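Local coordinates for protein putative transcriptional regulator (Clostridium difficile, PDB 3QI7) that is of unknown function but has a periplasmic-binding-protein-like fold and may bind a small ligand such as a sugar, at residues K14-Q20 with T58-L64; V92-A98 with I117-D123; L101-Q105 with Q127-V132; P334-E338 with E350-L354. All blocks are in the same frame, centred on the assembly; numbering follows the deposited sequence.

Contact 1: K14-Q20 with T58-L64; sequences KVAVVTQ and TIKHVVL
Thr19 and His61 meet at about a right angle, the imidazole presenting its edge to the threonine hydroxyl. His61 NE2 donates to Thr19 OG1 over 2.8 Å, and the oxygen lies only 4° out of the ring plane. The same hydroxyl donates to Gln20 O at 2.7 Å, while Thr19 CG2 rests against NE2. Another point on the ring's rim, His61 CD2, comes within 3.3 Å of Val17 O. With CG opposite its own backbone N (chi1 -167°), the histidine reaches across to the neighbouring strand. On this face of the sheet Val17 CG2 also touches Ile59 CG2 at 3.9 Å, under helices 26-42 and 306-324.

The other face carries Val18, whose two methyls part: CG2 lies against Val62 CB at 3.9 Å, and CG1 meets Leu64 CG at 3.6 Å, roughly perpendicular to the leucine. At the start of the pair, Lys14 and Thr58 run side by side in the same direction. Beneath these side chains six backbone hydrogen bonds, from Val15 N to Thr58 O through Leu64 N to Thr19 O, join two parallel strands of the Rossmann-like lobe. His61 ND1 is hydrogen-bonded to the carboxylate of Glu33; with NE2 donating to Thr19 and ND1 facing a group that would normally accept, both nitrogens probably carry hydrogen, which favours the cationic ring.

Contact 2: V92-A98 with I117-D123; sequences VVSTDQA and ISAPMGD
Val93 buries the most surface here, packing its CB and CG1 on the selenomethionine Met121; CG1 lies 3.6 Å from Met121 CG, and the selenium sits close to CB. The valine backbone is gripped as well, its N donating to Ile117 O and its O accepting from Ala119 N, each at 3.0 Å.

Pro120, preceded by a cis peptide bond, wedges its ring between Ser94 and Asp96. Its CD lies 3.5 Å from Ser94 OG and its CG 3.6 Å from Asp96 OD1. With chi1 at -169°, Ser94 OG leans beside its own carbonyl carbon and donates to Ala119 O at 2.8 Å from above the carbonyl plane; Pro120 O accepts from Thr95 N. On the sheet face opposite to Val93, Val92 puts CG2 against Ile117 CB and CG1 toward Ala119 CB. Farther along, Gly122 N bonds to Gln97 O, which a water also links to Asp123 OD1; Asp123 OD2 is held by Gly99 N.

Strands 88-94 and 115-118, with helix 101-110 between them, form a beta-alpha-beta unit. Val93 and Met121 press on Leu104 of that helix, and Met121 also on Leu128 of helix 125-131, whereas Val92, Ile117 and Ala119 pack on Ala314 of helix 306-324.

Contact 3: L101-Q105 with Q127-V132; sequences LPALQ and QLSQFV
Leu101 drives its two methyls into the end of helix 125-131 and the residue that follows it. CD1 meets Val132 CG2 at 3.4 Å, tighter than usual van der Waals contact, and also lies against Phe131 CB at 3.9 Å and, more loosely, Leu128 CD2. CD2 rests on Gln127 CB at 3.6 Å. A trans chi1 of -172° points the fork across. Val132 CG2 has a second neighbour in Leu104 CD1, 3.9 Å away, so the two leucines, one helical turn apart, share one valine methyl.

Gln105 covers the aromatic part of the contact. Its chain, extended beyond CG, crosses Phe131 at a slant and brings NE2 above the centre of the ring, 3.5 Å from CE1. The amide is tilted 38° from the ring plane, while Gln130 CG lies over the centre of the opposite face. Gln127 OE1 sits at the rim of the same ring, in its plane.

Helices 101-110 and 125-131 run almost parallel, their axes 10.6 Å apart over these segments, as successive helices packed against one side of the parallel part of the sheet in a Rossmann-like alpha/beta lobe. Leu104 therefore also touches Ile91, Val93 and Thr116 on the strands below, and Val132 shares Thr116 with it. A water bridges the backbones, donating to Phe131 O at 2.6 Å and weakly to Leu104 O.

Farther out, Leu104 also touches Ile79 of helix 72-80 and Met121. Where helix 125-131 ends, Asn135 ND2 takes up Val132 O and, weakly, Leu128 O.

Contact 4: P334-E338 with E350-L354; sequences PDYLE and EFTPL
The ring of Phe351 has Leu337 CB over the middle of one face, 3.7 Å from the ring centroid and only 3° off the normal, a CH-pi contact. At the edge, near the ring plane, comes Glu338 CG, 3.6 Å from Phe351 CD1. Leu337 adds its CD1 against Phe351 CD2 at 3.8 Å.

The second flat group, the carboxylate of Glu338, is turned only slightly from the plane of the ring, and the two side chains slide past each other in opposite directions. Glu338 OE2 accepts from Phe351 N at 3.0 Å in an almost straight bond (170°), using its anti side with the donor 26° out of the carboxylate plane. OE2 also approaches Glu350 CA. The glutamate gets there by an extended chain beyond CG. One residue thus lines the edge of the ring with its methylene and holds the backbone N of the same phenylalanine with its acid end.

Nearer the start of the helix, Pro334 CB packs on Phe351 O at 3.4 Å, and its CG reaches Pro353 CD.

Strand 349-353 bonds to strand 361-370 through the backbones of Glu350 and Thr352, while the amide of Phe351 between them serves helix 334-345, which runs roughly antiparallel to the strand. Phe351 also touches Gln362 and Val364 of strand 361-370 and Leu313 of helix 306-324, and Leu337 packs on Leu317 of that helix.

From the N terminus, contact 1 comes first, closing the excursion through helix 26-42 by pairing strands 13-19 and 57-63. Contact 2 then opens on strand 88-94, which lies beside strand 13-19, so the two contacts touch, through Val18 N with Val92 O and Gln20 OE1 with Thr95 OG1. Contacts 2 and 3 cross along the chain, their segments alternating; they share a boundary where Met121 meets Leu101 and Leu104, tying the sheet to two successive helices. Contact 4 follows all of these and closes the short connection from helix 334-345 back to strand 349-353, near the C terminus. It touches none of the others, but its strand belongs to the same sheet as contacts 1 and 2.

Contact 1: K14-Q20 with T58-L64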
loop_
_atom_site.group_PDB
_atom_site.type_symbol
_atom_site.label_atom_id
_atom_site.label_comp_id
_atom_site.label_asym_id
_atom_site.label_seq_id
_atom_site.Cartn_x
_atom_site.Cartn_y
_atom_site.Cartn_z
ATOM N N LYS A 14 -15.318 -19.407 6.317
ATOM C CA LYS A 14 -13.894 -19.034 6.217
ATOM C C LYS A 14 -13.693 -17.937 5.156
ATOM O O LYS A 14 -14.361 -17.926 4.101
ATOM C CB LYS A 14 -13.033 -20.255 5.874
ATOM C CG LYS A 14 -13.077 -21.404 6.889
ATOM C CD LYS A 14 -12.097 -22.504 6.474
ATOM C CE LYS A 14 -12.103 -23.699 7.441
ATOM N NZ LYS A 14 -11.803 -24.949 6.692
ATOM N N VAL A 15 -12.821 -16.994 5.475
ATOM C CA VAL A 15 -12.304 -16.034 4.512
ATOM C C VAL A 15 -10.872 -16.452 4.194
ATOM O O VAL A 15 -9.989 -16.373 5.043
ATOM C CB VAL A 15 -12.335 -14.599 5.066
ATOM C CG1 VAL A 15 -11.773 -13.610 4.029
ATOM C CG2 VAL A 15 -13.789 -14.198 5.441
ATOM N N ALA A 16 -10.650 -16.938 2.986
ATOM C CA ALA A 16 -9.313 -17.354 2.593
ATOM C C ALA A 16 -8.547 -16.119 2.135
ATOM O O ALA A 16 -9.104 -15.309 1.404
ATOM C CB ALA A 16 -9.374 -18.415 1.472
ATOM N N VAL A 17 -7.291 -15.991 2.570
ATOM C CA VAL A 17 -6.456 -14.865 2.235
ATOM C C VAL A 17 -5.119 -15.364 1.698
ATOM O O VAL A 17 -4.364 -16.029 2.407
ATOM C CB VAL A 17 -6.215 -13.924 3.459
ATOM C CG1 VAL A 17 -5.445 -12.720 3.028
ATOM C CG2 VAL A 17 -7.562 -13.499 4.083
ATOM N N VAL A 18 -4.830 -15.020 0.439
ATOM C CA VAL A 18 -3.629 -15.469 -0.245
ATOM C C VAL A 18 -2.569 -14.372 -0.236
ATOM O O VAL A 18 -2.819 -13.233 -0.687
ATOM C CB VAL A 18 -3.963 -15.838 -1.709
ATOM C CG1 VAL A 18 -2.693 -16.359 -2.459
ATOM C CG2 VAL A 18 -5.097 -16.825 -1.733
ATOM N N THR A 19 -1.393 -14.691 0.293
ATOM C CA THR A 19 -0.277 -13.772 0.264
ATOM C C THR A 19 0.984 -14.488 -0.208
ATOM O O THR A 19 1.028 -15.716 -0.243
ATOM C CB THR A 19 0.034 -13.184 1.653
ATOM O OG1 THR A 19 0.718 -14.151 2.439
ATOM C CG2 THR A 19 -1.251 -12.748 2.397
ATOM N N GLN A 20 2.007 -13.705 -0.538
ATOM C CA GLN A 20 3.363 -14.232 -0.664
ATOM C C GLN A 20 3.907 -14.630 0.723
ATOM O O GLN A 20 3.341 -14.235 1.766
ATOM C CB GLN A 20 4.278 -13.222 -1.367
ATOM C CG GLN A 20 3.892 -12.955 -2.855
ATOM C CD GLN A 20 4.760 -11.880 -3.532
ATOM O OE1 GLN A 20 4.253 -11.005 -4.252
ATOM N NE2 GLN A 20 6.069 -11.938 -3.289
ATOM N N THR A 58 -13.407 -17.336 10.464
ATOM C CA THR A 58 -11.955 -17.523 10.619
ATOM C C THR A 58 -11.260 -17.186 9.300
ATOM O O THR A 58 -11.866 -17.197 8.230
ATOM C CB THR A 58 -11.541 -19.004 11.023
ATOM O OG1 THR A 58 -12.109 -19.928 10.100
ATOM C CG2 THR A 58 -11.951 -19.379 12.460
ATOM N N ILE A 59 -9.981 -16.898 9.393
ATOM C CA ILE A 59 -9.187 -16.623 8.224
ATOM C C ILE A 59 -8.386 -17.872 7.889
ATOM O O ILE A 59 -7.788 -18.487 8.781
ATOM C CB ILE A 59 -8.249 -15.427 8.470
ATOM C CG1 ILE A 59 -9.074 -14.128 8.430
ATOM C CG2 ILE A 59 -7.145 -15.391 7.420
ATOM C CD1 ILE A 59 -8.393 -12.930 9.073
ATOM N N LYS A 60 -8.427 -18.273 6.621
ATOM C CA LYS A 60 -7.536 -19.307 6.136
ATOM C C LYS A 60 -6.416 -18.672 5.333
ATOM O O LYS A 60 -6.619 -18.261 4.168
ATOM C CB LYS A 60 -8.286 -20.327 5.258
ATOM C CG LYS A 60 -7.424 -21.509 4.772
ATOM C CD LYS A 60 -8.307 -22.614 4.191
ATOM C CE LYS A 60 -7.593 -23.981 4.132
ATOM N NZ LYS A 60 -6.873 -24.094 2.855
ATOM N N HIS A 61 -5.239 -18.613 5.942
ATOM C CA HIS A 61 -4.083 -18.026 5.285
ATOM C C HIS A 61 -3.398 -19.001 4.310
ATOM O O HIS A 61 -2.791 -19.992 4.712
ATOM C CB HIS A 61 -3.085 -17.519 6.328
ATOM C CG HIS A 61 -2.013 -16.638 5.768
ATOM N ND1 HIS A 61 -0.995 -16.126 6.543
ATOM C CD2 HIS A 61 -1.794 -16.179 4.513
ATOM C CE1 HIS A 61 -0.203 -15.379 5.795
ATOM N NE2 HIS A 61 -0.656 -15.407 4.555
ATOM N N VAL A 62 -3.467 -18.676 3.029
ATOM C CA VAL A 62 -2.876 -19.479 1.966
ATOM C C VAL A 62 -1.588 -18.808 1.498
ATOM O O VAL A 62 -1.599 -17.613 1.132
ATOM C CB VAL A 62 -3.837 -19.572 0.769
ATOM C CG1 VAL A 62 -3.214 -20.395 -0.388
ATOM C CG2 VAL A 62 -5.188 -20.153 1.189
ATOM N N VAL A 63 -0.482 -19.552 1.518
ATOM C CA VAL A 63 0.834 -18.993 1.221
ATOM C C VAL A 63 1.298 -19.456 -0.147
ATOM O O VAL A 63 1.398 -20.644 -0.420
ATOM C CB VAL A 63 1.847 -19.376 2.285
ATOM C CG1 VAL A 63 3.188 -18.657 2.054
ATOM C CG2 VAL A 63 1.251 -19.080 3.672
ATOM N N LEU A 64 1.557 -18.500 -1.030
ATOM C CA LEU A 64 2.045 -18.827 -2.363
ATOM C C LEU A 64 3.469 -19.393 -2.296
ATOM O O LEU A 64 4.244 -19.029 -1.405
ATOM C CB LEU A 64 2.048 -17.575 -3.252
ATOM C CG LEU A 64 0.709 -16.941 -3.616
ATOM C CD1 LEU A 64 0.928 -15.452 -3.950
ATOM C CD2 LEU A 64 0.001 -17.666 -4.774
#

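Contact 2: V92-A98 with I117-D123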
loop_
_atom_site.group_PDB
_atom_site.type_symbol
_atom_site.label_atom_id
_atom_site.label_comp_id
_atom_site.label_asym_id
_atom_site.label_seq_id
_atom_site.Cartn_x
_atom_site.Cartn_y
_atom_site.Cartn_z
ATOM N N VAL A 92 -9.628 -13.500 -0.735
ATOM C CA VAL A 92 -8.888 -12.272 -0.890
ATOM C C VAL A 92 -7.468 -12.635 -1.344
ATOM O O VAL A 92 -6.812 -13.471 -0.730
ATOM C CB VAL A 92 -8.826 -11.480 0.472
ATOM C CG1 VAL A 92 -7.948 -10.229 0.358
ATOM C CG2 VAL A 92 -10.249 -11.121 0.965
ATOM N N VAL A 93 -6.999 -12.002 -2.411
ATOM C CA VAL A 93 -5.640 -12.192 -2.903
ATOM C C VAL A 93 -4.866 -10.868 -2.796
ATOM O O VAL A 93 -5.329 -9.842 -3.276
ATOM C CB VAL A 93 -5.662 -12.689 -4.369
ATOM C CG1 VAL A 93 -4.235 -12.800 -4.902
ATOM C CG2 VAL A 93 -6.394 -14.013 -4.487
ATOM N N SER A 94 -3.709 -10.879 -2.138
ATOM C CA SER A 94 -2.885 -9.700 -2.008
ATOM C C SER A 94 -1.444 -9.916 -2.538
ATOM O O SER A 94 -0.627 -10.521 -1.865
ATOM C CB SER A 94 -2.848 -9.249 -0.528
ATOM O OG SER A 94 -2.249 -7.957 -0.383
ATOM N N THR A 95 -1.155 -9.407 -3.740
ATOM C CA THR A 95 0.206 -9.398 -4.315
ATOM C C THR A 95 0.310 -8.294 -5.378
ATOM O O THR A 95 -0.616 -8.094 -6.161
ATOM C CB THR A 95 0.598 -10.789 -4.987
ATOM O OG1 THR A 95 1.902 -10.708 -5.612
ATOM C CG2 THR A 95 -0.419 -11.206 -6.064
ATOM N N ASP A 96 1.442 -7.605 -5.437
ATOM C CA ASP A 96 1.703 -6.625 -6.509
ATOM C C ASP A 96 2.007 -7.295 -7.865
ATOM O O ASP A 96 2.096 -6.614 -8.885
ATOM C CB ASP A 96 2.916 -5.742 -6.147
ATOM C CG ASP A 96 2.664 -4.818 -4.968
ATOM O OD1 ASP A 96 1.538 -4.249 -4.838
ATOM O OD2 ASP A 96 3.637 -4.634 -4.188
ATOM N N GLN A 97 2.138 -8.619 -7.890
ATOM C CA GLN A 97 2.507 -9.337 -9.088
ATOM C C GLN A 97 1.260 -9.851 -9.835
ATOM O O GLN A 97 0.184 -10.030 -9.248
ATOM C CB GLN A 97 3.445 -10.487 -8.733
ATOM C CG GLN A 97 4.714 -10.028 -7.996
ATOM C CD GLN A 97 5.704 -11.141 -7.805
ATOM O OE1 GLN A 97 6.285 -11.658 -8.775
ATOM N NE2 GLN A 97 5.899 -11.542 -6.549
ATOM N N ALA A 98 1.441 -10.106 -11.124
ATOM C CA ALA A 98 0.391 -10.618 -12.005
ATOM C C ALA A 98 0.541 -12.112 -12.174
ATOM O O ALA A 98 1.617 -12.659 -11.965
ATOM C CB ALA A 98 0.475 -9.924 -13.410
ATOM N N ILE A 117 -11.906 -10.951 -4.112
ATOM C CA ILE A 117 -11.440 -9.601 -3.882
ATOM C C ILE A 117 -9.927 -9.536 -4.143
ATOM O O ILE A 117 -9.163 -10.331 -3.575
ATOM C CB ILE A 117 -11.708 -9.152 -2.422
ATOM C CG1 ILE A 117 -13.157 -9.423 -2.014
ATOM C CG2 ILE A 117 -11.309 -7.668 -2.207
ATOM C CD1 ILE A 117 -13.518 -8.920 -0.660
ATOM N N SER A 118 -9.519 -8.648 -5.039
ATOM C CA SER A 118 -8.112 -8.319 -5.230
ATOM C C SER A 118 -7.789 -7.136 -4.286
ATOM O O SER A 118 -8.569 -6.154 -4.173
ATOM C CB SER A 118 -7.793 -8.017 -6.714
ATOM O OG SER A 118 -8.469 -6.834 -7.205
ATOM N N ALA A 119 -6.651 -7.226 -3.611
ATOM C CA ALA A 119 -6.292 -6.252 -2.612
ATOM C C ALA A 119 -4.777 -6.157 -2.272
ATOM O O ALA A 119 -4.370 -6.317 -1.134
ATOM C CB ALA A 119 -7.134 -6.508 -1.374
ATOM N N PRO A 120 -3.920 -5.848 -3.275
ATOM C CA PRO A 120 -4.198 -5.697 -4.695
ATOM C C PRO A 120 -3.842 -6.965 -5.444
ATOM O O PRO A 120 -3.405 -7.931 -4.830
ATOM C CB PRO A 120 -3.214 -4.573 -5.102
ATOM C CG PRO A 120 -1.916 -4.963 -4.302
ATOM C CD PRO A 120 -2.494 -5.551 -2.967
HETATM N N MSE A 121 -4.076 -6.992 -6.755
HETATM C CA MSE A 121 -3.416 -7.970 -7.635
HETATM C C MSE A 121 -2.684 -7.189 -8.750
HETATM O O MSE A 121 -3.024 -6.037 -9.037
HETATM C CB MSE A 121 -4.421 -8.970 -8.201
HETATM C CG MSE A 121 -4.794 -10.072 -7.181
HETATM SE SE MSE A 121 -6.348 -11.152 -7.721
HETATM C CE MSE A 121 -5.620 -12.064 -9.305
ATOM N N GLY A 122 -1.684 -7.811 -9.367
ATOM C CA GLY A 122 -0.843 -7.131 -10.332
ATOM C C GLY A 122 -1.339 -7.225 -11.755
ATOM O O GLY A 122 -0.726 -6.655 -12.660
ATOM N N ASP A 123 -2.440 -7.941 -11.964
ATOM C CA ASP A 123 -2.960 -8.162 -13.323
ATOM C C ASP A 123 -3.585 -6.914 -13.944
ATOM O O ASP A 123 -3.905 -5.946 -13.261
ATOM C CB ASP A 123 -3.978 -9.311 -13.326
ATOM C CG ASP A 123 -3.482 -10.530 -12.542
ATOM O OD1 ASP A 123 -3.527 -10.494 -11.292
ATOM O OD2 ASP A 123 -3.031 -11.512 -13.165
HETATM O O HOH W 1 -1.948 -12.035 -9.676
#

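Contact 3: L101-Q105 with Q127-V132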
loop_
_atom_site.group_PDB
_atom_site.type_symbol
_atom_site.label_atom_id
_atom_site.label_comp_id
_atom_site.label_asym_id
_atom_site.label_seq_id
_atom_site.Cartn_x
_atom_site.Cartn_y
_atom_site.Cartn_z
ATOM N N LEU A 101 -4.894 -14.388 -11.882
ATOM C CA LEU A 101 -6.276 -14.197 -12.330
ATOM C C LEU A 101 -6.970 -15.481 -12.817
ATOM O O LEU A 101 -8.130 -15.720 -12.447
ATOM C CB LEU A 101 -6.364 -13.080 -13.382
ATOM C CG LEU A 101 -7.760 -12.623 -13.818
ATOM C CD1 LEU A 101 -8.640 -12.245 -12.632
ATOM C CD2 LEU A 101 -7.627 -11.443 -14.781
ATOM N N PRO A 102 -6.274 -16.336 -13.620
ATOM C CA PRO A 102 -6.966 -17.569 -14.048
ATOM C C PRO A 102 -7.468 -18.405 -12.886
ATOM O O PRO A 102 -8.523 -19.047 -13.004
ATOM C CB PRO A 102 -5.901 -18.332 -14.862
ATOM C CG PRO A 102 -4.974 -17.243 -15.366
ATOM C CD PRO A 102 -4.916 -16.258 -14.200
ATOM N N ALA A 103 -6.749 -18.367 -11.765
ATOM C CA ALA A 103 -7.158 -19.107 -10.583
ATOM C C ALA A 103 -8.541 -18.660 -10.098
ATOM O O ALA A 103 -9.388 -19.492 -9.745
ATOM C CB ALA A 103 -6.120 -18.954 -9.451
ATOM N N LEU A 104 -8.758 -17.345 -10.057
ATOM C CA LEU A 104 -10.014 -16.821 -9.560
ATOM C C LEU A 104 -11.158 -17.029 -10.561
ATOM O O LEU A 104 -12.312 -17.180 -10.157
ATOM C CB LEU A 104 -9.868 -15.353 -9.173
ATOM C CG LEU A 104 -8.910 -15.094 -7.990
ATOM C CD1 LEU A 104 -8.778 -13.626 -7.702
ATOM C CD2 LEU A 104 -9.330 -15.813 -6.737
ATOM N N GLN A 105 -10.851 -17.045 -11.849
ATOM C CA GLN A 105 -11.882 -17.392 -12.837
ATOM C C GLN A 105 -12.344 -18.831 -12.632
ATOM O O GLN A 105 -13.548 -19.117 -12.713
ATOM C CB GLN A 105 -11.373 -17.214 -14.270
ATOM C CG GLN A 105 -11.220 -15.776 -14.723
ATOM C CD GLN A 105 -10.397 -15.673 -15.987
ATOM O OE1 GLN A 105 -9.173 -15.799 -15.948
ATOM N NE2 GLN A 105 -11.063 -15.460 -17.124
ATOM N N GLN A 127 -9.087 -6.392 -16.805
ATOM C CA GLN A 127 -9.324 -7.827 -16.661
ATOM C C GLN A 127 -9.764 -8.150 -15.239
ATOM O O GLN A 127 -10.690 -8.925 -15.015
ATOM C CB GLN A 127 -8.050 -8.587 -16.990
ATOM C CG GLN A 127 -7.622 -8.470 -18.432
ATOM C CD GLN A 127 -8.402 -9.406 -19.279
ATOM O OE1 GLN A 127 -8.283 -10.629 -19.132
ATOM N NE2 GLN A 127 -9.232 -8.859 -20.157
ATOM N N LEU A 128 -9.092 -7.544 -14.267
ATOM C CA LEU A 128 -9.508 -7.680 -12.876
ATOM C C LEU A 128 -10.981 -7.275 -12.677
ATOM O O LEU A 128 -11.744 -7.961 -11.985
ATOM C CB LEU A 128 -8.609 -6.828 -11.980
ATOM C CG LEU A 128 -7.195 -7.331 -11.669
ATOM C CD1 LEU A 128 -6.435 -6.312 -10.799
ATOM C CD2 LEU A 128 -7.198 -8.681 -10.945
ATOM N N SER A 129 -11.388 -6.169 -13.285
ATOM C CA SER A 129 -12.759 -5.681 -13.113
ATOM C C SER A 129 -13.773 -6.674 -13.682
ATOM O O SER A 129 -14.838 -6.908 -13.075
ATOM C CB SER A 129 -12.935 -4.313 -13.776
ATOM O OG SER A 129 -14.302 -3.915 -13.784
ATOM N N GLN A 130 -13.449 -7.246 -14.846
ATOM C CA GLN A 130 -14.336 -8.194 -15.530
ATOM C C GLN A 130 -14.494 -9.477 -14.710
ATOM O O GLN A 130 -15.588 -9.995 -14.582
ATOM C CB GLN A 130 -13.793 -8.522 -16.937
ATOM C CG GLN A 130 -14.799 -9.217 -17.882
ATOM C CD GLN A 130 -14.212 -9.565 -19.256
ATOM O OE1 GLN A 130 -13.178 -9.043 -19.666
ATOM N NE2 GLN A 130 -14.885 -10.453 -19.963
ATOM N N PHE A 131 -13.391 -9.974 -14.140
ATOM C CA PHE A 131 -13.378 -11.375 -13.623
ATOM C C PHE A 131 -13.312 -11.544 -12.106
ATOM O O PHE A 131 -13.471 -12.662 -11.622
ATOM C CB PHE A 131 -12.226 -12.167 -14.271
ATOM C CG PHE A 131 -12.350 -12.301 -15.762
ATOM C CD1 PHE A 131 -13.415 -12.977 -16.319
ATOM C CD2 PHE A 131 -11.394 -11.737 -16.606
ATOM C CE1 PHE A 131 -13.534 -13.091 -17.706
ATOM C CE2 PHE A 131 -11.503 -11.841 -17.986
ATOM C CZ PHE A 131 -12.571 -12.522 -18.539
ATOM N N VAL A 132 -13.068 -10.459 -11.373
ATOM C CA VAL A 132 -12.990 -10.498 -9.902
ATOM C C VAL A 132 -14.067 -9.580 -9.336
ATOM O O VAL A 132 -14.281 -8.466 -9.858
ATOM C CB VAL A 132 -11.568 -10.074 -9.413
ATOM C CG1 VAL A 132 -11.475 -10.090 -7.887
ATOM C CG2 VAL A 132 -10.476 -10.966 -10.063
HETATM O O HOH W 2 -13.255 -14.230 -9.592
#

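Contact 4: P334-E338 with E350-L354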
loop_
_atom_site.group_PDB
_atom_site.type_symbol
_atom_site.label_atom_id
_atom_site.label_comp_id
_atom_site.label_asym_id
_atom_site.label_seq_id
_atom_site.Cartn_x
_atom_site.Cartn_y
_atom_site.Cartn_z
ATOM N N PRO A 334 -17.708 4.878 -3.728
ATOM C CA PRO A 334 -16.751 5.639 -2.892
ATOM C C PRO A 334 -17.274 6.036 -1.503
ATOM O O PRO A 334 -16.539 5.879 -0.508
ATOM C CB PRO A 334 -16.508 6.899 -3.724
ATOM C CG PRO A 334 -16.755 6.476 -5.102
ATOM C CD PRO A 334 -17.889 5.529 -5.037
ATOM N N ASP A 335 -18.517 6.510 -1.415
ATOM C CA ASP A 335 -19.103 6.912 -0.112
ATOM C C ASP A 335 -19.233 5.733 0.841
ATOM O O ASP A 335 -18.889 5.842 2.024
ATOM C CB ASP A 335 -20.467 7.606 -0.267
ATOM C CG ASP A 335 -20.356 9.028 -0.856
ATOM O OD1 ASP A 335 -19.266 9.665 -0.774
ATOM O OD2 ASP A 335 -21.376 9.495 -1.412
ATOM N N TYR A 336 -19.666 4.595 0.325
ATOM C CA TYR A 336 -19.750 3.389 1.133
ATOM C C TYR A 336 -18.384 2.972 1.692
ATOM O O TYR A 336 -18.235 2.712 2.886
ATOM C CB TYR A 336 -20.387 2.237 0.338
ATOM C CG TYR A 336 -20.520 1.006 1.180
ATOM C CD1 TYR A 336 -19.447 0.139 1.339
ATOM C CD2 TYR A 336 -21.703 0.733 1.866
ATOM C CE1 TYR A 336 -19.543 -0.974 2.145
ATOM C CE2 TYR A 336 -21.812 -0.389 2.669
ATOM C CZ TYR A 336 -20.721 -1.224 2.813
ATOM O OH TYR A 336 -20.791 -2.338 3.590
ATOM N N LEU A 337 -17.376 2.931 0.824
ATOM C CA LEU A 337 -16.044 2.467 1.225
ATOM C C LEU A 337 -15.312 3.457 2.154
ATOM O O LEU A 337 -14.581 3.042 3.080
ATOM C CB LEU A 337 -15.219 2.172 -0.033
ATOM C CG LEU A 337 -15.704 0.997 -0.859
ATOM C CD1 LEU A 337 -15.151 1.060 -2.285
ATOM C CD2 LEU A 337 -15.358 -0.317 -0.152
ATOM N N GLU A 338 -15.529 4.749 1.945
ATOM C CA GLU A 338 -14.997 5.765 2.843
ATOM C C GLU A 338 -15.634 5.672 4.233
ATOM O O GLU A 338 -14.918 5.724 5.250
ATOM C CB GLU A 338 -15.146 7.169 2.225
ATOM C CG GLU A 338 -14.226 7.330 1.027
ATOM C CD GLU A 338 -14.491 8.564 0.179
ATOM O OE1 GLU A 338 -15.053 9.571 0.694
ATOM O OE2 GLU A 338 -14.113 8.501 -1.009
ATOM N N GLU A 350 -9.938 8.522 0.389
ATOM C CA GLU A 350 -10.725 8.850 -0.801
ATOM C C GLU A 350 -10.598 7.724 -1.805
ATOM O O GLU A 350 -9.488 7.307 -2.161
ATOM C CB GLU A 350 -10.281 10.185 -1.430
ATOM C CG GLU A 350 -11.170 10.679 -2.613
ATOM C CD GLU A 350 -10.566 11.892 -3.343
ATOM O OE1 GLU A 350 -9.828 12.663 -2.701
ATOM O OE2 GLU A 350 -10.805 12.077 -4.553
ATOM N N PHE A 351 -11.761 7.233 -2.261
ATOM C CA PHE A 351 -11.862 6.125 -3.200
ATOM C C PHE A 351 -12.384 6.626 -4.545
ATOM O O PHE A 351 -13.318 7.432 -4.599
ATOM C CB PHE A 351 -12.827 5.038 -2.676
ATOM C CG PHE A 351 -12.264 4.181 -1.561
ATOM C CD1 PHE A 351 -12.200 4.667 -0.247
ATOM C CD2 PHE A 351 -11.859 2.888 -1.793
ATOM C CE1 PHE A 351 -11.691 3.881 0.784
ATOM C CE2 PHE A 351 -11.340 2.103 -0.757
ATOM C CZ PHE A 351 -11.266 2.597 0.521
ATOM N N THR A 352 -11.780 6.149 -5.624
ATOM C CA THR A 352 -12.102 6.602 -6.972
ATOM C C THR A 352 -12.323 5.412 -7.903
ATOM O O THR A 352 -11.457 4.550 -7.989
ATOM C CB THR A 352 -10.915 7.437 -7.516
ATOM O OG1 THR A 352 -10.632 8.503 -6.606
ATOM C CG2 THR A 352 -11.231 8.005 -8.910
ATOM N N PRO A 353 -13.466 5.343 -8.627
ATOM C CA PRO A 353 -13.589 4.192 -9.516
ATOM C C PRO A 353 -12.612 4.246 -10.708
ATOM O O PRO A 353 -12.228 5.331 -11.154
ATOM C CB PRO A 353 -15.063 4.268 -10.006
ATOM C CG PRO A 353 -15.417 5.717 -9.904
ATOM C CD PRO A 353 -14.697 6.150 -8.613
ATOM N N LEU A 354 -12.238 3.087 -11.237
ATOM C CA LEU A 354 -11.372 3.016 -12.443
ATOM C C LEU A 354 -11.943 3.791 -13.628
ATOM O O LEU A 354 -11.241 4.564 -14.249
ATOM C CB LEU A 354 -11.133 1.560 -12.852
ATOM C CG LEU A 354 -10.130 1.298 -13.993
ATOM C CD1 LEU A 354 -8.716 1.839 -13.627
ATOM C CD2 LEU A 354 -10.096 -0.186 -14.285
#